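Local atomic coordinates of penicillin-binding protein activator LpoA (PDB entry 6DR3), a protein that stimulates the transpeptidase activity of penicillin-binding protein 1A, and so regulates peptidoglycan synthesis from the outer membrane. Residues 122-130 against 164-175. Sequence-based numbering, arbitrary orientation.
Sequences SIDLLRALI and VINADENILQGW
Arg127 and Glu169 form a salt bridge where helix 123-132 meets the start of helix 170-185. Both helices belong to the all-helical amino-terminal domain of LpoA, built of TPR-like motifs. The axes of the two short helix segments come within 10.5 Å, with 118° between their N-to-C directions.

The salt bridge is bidentate and side-on. Arg127 NE donates to Glu169 OE2 at 2.6 Å, and Arg127 NH2 donates to Glu169 OE1 at 3.1 Å. Both oxygens are met on the syn side. The two flat groups lie nearly coplanar, 7° apart. The Arg127 chain runs extended from CG to NE, which carries the guanidinium across to the carboxylate. Glu169 is the N-cap residue of its helix. Its OE1 also accepts from Asn166 N at 2.8 Å through the anti lone pair. This bond ties the carboxylate to the first residue of the type I turn 166-169 and is likely to hold it in place for Arg127. Ile123 CG1 lies over one face of the Arg127 guanidinium, displaced toward its rim.

The apolar contacts centre on Leu172 and Ile130. With chi1 at 179°, the Leu172 side chain extends on the side away from its own N and brings CD1 to Ile130 CD1 at 3.6 Å. The same methyl meets Leu126 CB at 4.0 Å. The side chains of Ile130 and Leu126 both cross that of Leu172 at about a right angle. Ile130 divides its branches: CG2 packs on Ile171 CG2 at 3.6 Å, while CD1 also reaches Trp175 CD1. Helix 138-153 adds Ile145, Thr148 and Leu152 around Trp175. On its other flank, helix 123-132 sets Leu125 and Ala128 against helix 103-117.

Near the start of helix 123-132, Ile123 points at the loop before helix 170-185. Its CD1 lies 3.2 Å from the carbonyl oxygen, Val164 O.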
ATOM      1  N   SER A 122       1.178 -14.309   3.635  1.00 39.15           N
ATOM      2  CA  SER A 122       0.598 -15.225   2.664  1.00 35.36           C
ATOM      3  C   SER A 122       0.991 -14.735   1.280  1.00 32.77           C
ATOM      4  O   SER A 122       1.552 -13.648   1.121  1.00 35.77           O
ATOM      5  CB  SER A 122      -0.924 -15.314   2.811  1.00 36.45           C
ATOM      6  OG  SER A 122      -1.543 -14.093   2.445  1.00 33.53           O
ATOM      7  N   ILE A 123       0.696 -15.557   0.271  1.00 30.33           N
ATOM      8  CA  ILE A 123       1.011 -15.161  -1.097  1.00 35.06           C
ATOM      9  C   ILE A 123       0.185 -13.948  -1.499  1.00 33.27           C
ATOM     10  O   ILE A 123       0.632 -13.118  -2.299  1.00 29.71           O
ATOM     11  CB  ILE A 123       0.797 -16.345  -2.061  1.00 42.15           C
ATOM     12  CG1 ILE A 123       1.368 -16.008  -3.440  1.00 45.92           C
ATOM     13  CG2 ILE A 123      -0.686 -16.712  -2.147  1.00 43.84           C
ATOM     14  CD1 ILE A 123       1.470 -17.198  -4.370  1.00 51.17           C
ATOM     15  N   ASP A 124      -1.022 -13.816  -0.946  1.00 37.07           N
ATOM     16  CA  ASP A 124      -1.857 -12.662  -1.259  1.00 38.43           C
ATOM     17  C   ASP A 124      -1.218 -11.372  -0.761  1.00 32.64           C
ATOM     18  O   ASP A 124      -1.207 -10.360  -1.471  1.00 26.76           O
ATOM     19  CB  ASP A 124      -3.246 -12.841  -0.647  1.00 48.40           C
ATOM     20  CG  ASP A 124      -3.886 -14.164  -1.030  1.00 59.67           C
ATOM     21  OD1 ASP A 124      -3.448 -15.213  -0.510  1.00 62.49           O
ATOM     22  OD2 ASP A 124      -4.827 -14.152  -1.850  1.00 63.76           O
ATOM     23  N   LEU A 125      -0.678 -11.389   0.460  1.00 27.18           N
ATOM     24  CA  LEU A 125      -0.049 -10.188   1.002  1.00 29.49           C
ATOM     25  C   LEU A 125       1.200  -9.819   0.215  1.00 29.61           C
ATOM     26  O   LEU A 125       1.431  -8.640  -0.077  1.00 24.92           O
ATOM     27  CB  LEU A 125       0.293 -10.390   2.478  1.00 27.20           C
ATOM     28  CG  LEU A 125       1.044  -9.237   3.150  1.00 26.36           C
ATOM     29  CD1 LEU A 125       0.241  -7.942   3.081  1.00 27.10           C
ATOM     30  CD2 LEU A 125       1.374  -9.585   4.590  1.00 27.03           C
ATOM     31  N   LEU A 126       2.021 -10.814  -0.131  1.00 32.56           N
ATOM     32  CA  LEU A 126       3.214 -10.547  -0.926  1.00 29.55           C
ATOM     33  C   LEU A 126       2.846  -9.901  -2.254  1.00 25.79           C
ATOM     34  O   LEU A 126       3.451  -8.904  -2.663  1.00 23.77           O
ATOM     35  CB  LEU A 126       3.993 -11.845  -1.149  1.00 31.80           C
ATOM     36  CG  LEU A 126       4.572 -12.496   0.111  1.00 26.88           C
ATOM     37  CD1 LEU A 126       5.163 -13.858  -0.206  1.00 25.07           C
ATOM     38  CD2 LEU A 126       5.621 -11.603   0.758  1.00 26.01           C
ATOM     39  N   ARG A 127       1.840 -10.450  -2.939  1.00 28.29           N
ATOM     40  CA  ARG A 127       1.421  -9.888  -4.219  1.00 29.15           C
ATOM     41  C   ARG A 127       0.939  -8.452  -4.061  1.00 24.71           C
ATOM     42  O   ARG A 127       1.193  -7.605  -4.926  1.00 26.88           O
ATOM     43  CB  ARG A 127       0.322 -10.752  -4.838  1.00 33.10           C
ATOM     44  CG  ARG A 127       0.802 -12.086  -5.390  1.00 38.43           C
ATOM     45  CD  ARG A 127      -0.304 -12.771  -6.181  1.00 49.10           C
ATOM     46  NE  ARG A 127       0.176 -13.935  -6.929  1.00 53.41           N
ATOM     47  CZ  ARG A 127      -0.172 -15.202  -6.695  1.00 51.42           C
ATOM     48  NH1 ARG A 127      -1.025 -15.519  -5.727  1.00 47.67           N
ATOM     49  NH2 ARG A 127       0.338 -16.168  -7.449  1.00 49.51           N
ATOM     50  N   ALA A 128       0.241  -8.155  -2.962  1.00 23.25           N
ATOM     51  CA  ALA A 128      -0.260  -6.800  -2.751  1.00 22.35           C
ATOM     52  C   ALA A 128       0.887  -5.828  -2.505  1.00 23.60           C
ATOM     53  O   ALA A 128       0.912  -4.725  -3.066  1.00 24.14           O
ATOM     54  CB  ALA A 128      -1.245  -6.782  -1.582  1.00 23.91           C
ATOM     55  N   LEU A 129       1.846  -6.219  -1.664  1.00 23.79           N
ATOM     56  CA  LEU A 129       3.023  -5.384  -1.447  1.00 24.83           C
ATOM     57  C   LEU A 129       3.798  -5.184  -2.743  1.00 22.81           C
ATOM     58  O   LEU A 129       4.265  -4.075  -3.031  1.00 19.90           O
ATOM     59  CB  LEU A 129       3.920  -6.015  -0.384  1.00 24.59           C
ATOM     60  CG  LEU A 129       3.393  -5.962   1.049  1.00 27.75           C
ATOM     61  CD1 LEU A 129       4.127  -6.967   1.918  1.00 26.96           C
ATOM     62  CD2 LEU A 129       3.541  -4.560   1.614  1.00 24.83           C
ATOM     63  N   ILE A 130       3.939  -6.248  -3.536  1.00 20.12           N
ATOM     64  CA  ILE A 130       4.704  -6.162  -4.776  1.00 23.32           C
ATOM     65  C   ILE A 130       3.978  -5.288  -5.792  1.00 25.91           C
ATOM     66  O   ILE A 130       4.607  -4.515  -6.526  1.00 25.01           O
ATOM     67  CB  ILE A 130       4.975  -7.577  -5.324  1.00 25.33           C
ATOM     68  CG1 ILE A 130       5.957  -8.308  -4.406  1.00 26.51           C
ATOM     69  CG2 ILE A 130       5.527  -7.521  -6.749  1.00 26.91           C
ATOM     70  CD1 ILE A 130       6.052  -9.796  -4.662  1.00 30.86           C
ATOM     71  N   VAL A 164       2.942 -21.352  -4.740  1.00 53.28           N
ATOM     72  CA  VAL A 164       2.867 -21.570  -6.181  1.00 56.32           C
ATOM     73  C   VAL A 164       2.725 -20.209  -6.846  1.00 50.49           C
ATOM     74  O   VAL A 164       1.736 -19.500  -6.614  1.00 44.98           O
ATOM     75  CB  VAL A 164       1.696 -22.490  -6.562  1.00 59.41           C
ATOM     76  CG1 VAL A 164       1.813 -22.928  -8.017  1.00 59.48           C
ATOM     77  CG2 VAL A 164       1.637 -23.702  -5.637  1.00 60.25           C
ATOM     78  N   ILE A 165       3.707 -19.843  -7.665  1.00 47.10           N
ATOM     79  CA  ILE A 165       3.722 -18.547  -8.328  1.00 41.62           C
ATOM     80  C   ILE A 165       3.542 -18.753  -9.826  1.00 40.04           C
ATOM     81  O   ILE A 165       3.757 -19.841 -10.367  1.00 40.77           O
ATOM     82  CB  ILE A 165       5.017 -17.763  -8.028  1.00 41.68           C
ATOM     83  CG1 ILE A 165       6.245 -18.502  -8.575  1.00 43.92           C
ATOM     84  CG2 ILE A 165       5.148 -17.535  -6.526  1.00 44.04           C
ATOM     85  CD1 ILE A 165       7.537 -17.713  -8.468  1.00 44.01           C
ATOM     86  N   ASN A 166       3.137 -17.682 -10.499  1.00 41.36           N
ATOM     87  CA  ASN A 166       2.940 -17.698 -11.938  1.00 47.01           C
ATOM     88  C   ASN A 166       4.244 -17.360 -12.657  1.00 49.46           C
ATOM     89  O   ASN A 166       5.162 -16.763 -12.089  1.00 47.08           O
ATOM     90  CB  ASN A 166       1.841 -16.715 -12.337  1.00 51.95           C
ATOM     91  CG  ASN A 166       0.502 -17.056 -11.709  1.00 56.72           C
ATOM     92  OD1 ASN A 166       0.119 -18.224 -11.633  1.00 58.01           O
ATOM     93  ND2 ASN A 166      -0.214 -16.037 -11.249  1.00 59.01           N
ATOM     94  N   ALA A 167       4.312 -17.754 -13.932  1.00 51.32           N
ATOM     95  CA  ALA A 167       5.551 -17.609 -14.689  1.00 53.37           C
ATOM     96  C   ALA A 167       5.967 -16.151 -14.829  1.00 53.45           C
ATOM     97  O   ALA A 167       7.165 -15.854 -14.903  1.00 58.18           O
ATOM     98  CB  ALA A 167       5.396 -18.249 -16.069  1.00 55.63           C
ATOM     99  N   ASP A 168       5.006 -15.230 -14.861  1.00 50.59           N
ATOM    100  CA  ASP A 168       5.291 -13.820 -15.089  1.00 52.31           C
ATOM    101  C   ASP A 168       5.514 -13.036 -13.799  1.00 45.57           C
ATOM    102  O   ASP A 168       5.569 -11.802 -13.843  1.00 42.06           O
ATOM    103  CB  ASP A 168       4.154 -13.181 -15.892  1.00 60.14           C
ATOM    104  CG  ASP A 168       2.824 -13.220 -15.163  1.00 66.27           C
ATOM    105  OD1 ASP A 168       2.765 -13.779 -14.047  1.00 66.70           O
ATOM    106  OD2 ASP A 168       1.835 -12.690 -15.708  1.00 71.95           O
ATOM    107  N   GLU A 169       5.645 -13.713 -12.661  1.00 41.53           N
ATOM    108  CA  GLU A 169       5.886 -13.041 -11.383  1.00 38.11           C
ATOM    109  C   GLU A 169       7.376 -13.105 -11.045  1.00 36.31           C
ATOM    110  O   GLU A 169       7.812 -13.782 -10.112  1.00 36.72           O
ATOM    111  CB  GLU A 169       5.036 -13.673 -10.285  1.00 39.29           C
ATOM    112  CG  GLU A 169       3.549 -13.396 -10.409  1.00 41.98           C
ATOM    113  CD  GLU A 169       2.744 -14.031  -9.293  1.00 36.55           C
ATOM    114  OE1 GLU A 169       2.616 -15.272  -9.279  1.00 37.87           O
ATOM    115  OE2 GLU A 169       2.249 -13.288  -8.420  1.00 35.27           O
ATOM    116  N   ASN A 170       8.164 -12.368 -11.833  1.00 35.36           N
ATOM    117  CA  ASN A 170       9.613 -12.416 -11.669  1.00 38.30           C
ATOM    118  C   ASN A 170      10.065 -11.688 -10.409  1.00 30.20           C
ATOM    119  O   ASN A 170      11.086 -12.055  -9.818  1.00 29.31           O
ATOM    120  CB  ASN A 170      10.312 -11.823 -12.892  1.00 49.27           C
ATOM    121  CG  ASN A 170      11.768 -12.254 -12.996  1.00 63.32           C
ATOM    122  OD1 ASN A 170      12.112 -13.399 -12.693  1.00 62.60           O
ATOM    123  ND2 ASN A 170      12.632 -11.336 -13.413  1.00 69.82           N
ATOM    124  N   ILE A 171       9.337 -10.654  -9.986  1.00 26.30           N
ATOM    125  CA  ILE A 171       9.701  -9.960  -8.755  1.00 27.50           C
ATOM    126  C   ILE A 171       9.435 -10.855  -7.549  1.00 24.92           C
ATOM    127  O   ILE A 171      10.280 -10.989  -6.655  1.00 23.83           O
ATOM    128  CB  ILE A 171       8.954  -8.617  -8.651  1.00 25.83           C
ATOM    129  CG1 ILE A 171       9.522  -7.632  -9.683  1.00 35.75           C
ATOM    130  CG2 ILE A 171       9.061  -8.037  -7.231  1.00 21.93           C
ATOM    131  CD1 ILE A 171       8.824  -6.280  -9.725  1.00 48.49           C
ATOM    132  N   LEU A 172       8.260 -11.488  -7.509  1.00 24.23           N
ATOM    133  CA  LEU A 172       7.966 -12.421  -6.428  1.00 22.57           C
ATOM    134  C   LEU A 172       8.951 -13.582  -6.431  1.00 21.48           C
ATOM    135  O   LEU A 172       9.426 -14.004  -5.370  1.00 25.27           O
ATOM    136  CB  LEU A 172       6.530 -12.931  -6.549  1.00 20.16           C
ATOM    137  CG  LEU A 172       6.075 -13.939  -5.490  1.00 25.46           C
ATOM    138  CD1 LEU A 172       6.222 -13.372  -4.086  1.00 21.91           C
ATOM    139  CD2 LEU A 172       4.637 -14.360  -5.750  1.00 31.49           C
ATOM    140  N   GLN A 173       9.274 -14.112  -7.613  1.00 22.18           N
ATOM    141  CA  GLN A 173      10.272 -15.171  -7.692  1.00 24.60           C
ATOM    142  C   GLN A 173      11.601 -14.711  -7.107  1.00 21.05           C
ATOM    143  O   GLN A 173      12.262 -15.462  -6.384  1.00 21.10           O
ATOM    144  CB  GLN A 173      10.455 -15.621  -9.142  1.00 29.25           C
ATOM    145  CG  GLN A 173      11.377 -16.825  -9.295  1.00 43.18           C
ATOM    146  CD  GLN A 173      11.661 -17.178 -10.742  1.00 52.72           C
ATOM    147  OE1 GLN A 173      11.479 -16.360 -11.643  1.00 57.72           O
ATOM    148  NE2 GLN A 173      12.113 -18.407 -10.970  1.00 56.50           N
ATOM    149  N   GLY A 174      12.006 -13.477  -7.412  1.00 22.20           N
ATOM    150  CA  GLY A 174      13.234 -12.951  -6.840  1.00 20.90           C
ATOM    151  C   GLY A 174      13.166 -12.837  -5.330  1.00 20.51           C
ATOM    152  O   GLY A 174      14.136 -13.137  -4.632  1.00 19.80           O
ATOM    153  N   TRP A 175      12.019 -12.397  -4.804  1.00 17.90           N
ATOM    154  CA  TRP A 175      11.856 -12.311  -3.357  1.00 18.96           C
ATOM    155  C   TRP A 175      11.953 -13.686  -2.712  1.00 18.58           C
ATOM    156  O   TRP A 175      12.599 -13.848  -1.672  1.00 24.50           O
ATOM    157  CB  TRP A 175      10.517 -11.661  -3.012  1.00 16.66           C
ATOM    158  CG  TRP A 175      10.534 -10.162  -3.038  1.00 17.86           C
ATOM    159  CD1 TRP A 175       9.808  -9.348  -3.860  1.00 15.14           C
ATOM    160  CD2 TRP A 175      11.313  -9.298  -2.204  1.00 21.41           C
ATOM    161  NE1 TRP A 175      10.085  -8.031  -3.585  1.00 21.27           N
ATOM    162  CE2 TRP A 175      11.006  -7.972  -2.573  1.00 24.29           C
ATOM    163  CE3 TRP A 175      12.238  -9.515  -1.179  1.00 26.74           C
ATOM    164  CZ2 TRP A 175      11.592  -6.870  -1.955  1.00 23.62           C
ATOM    165  CZ3 TRP A 175      12.819  -8.419  -0.567  1.00 27.62           C
ATOM    166  CH2 TRP A 175      12.494  -7.115  -0.956  1.00 26.73           C
TER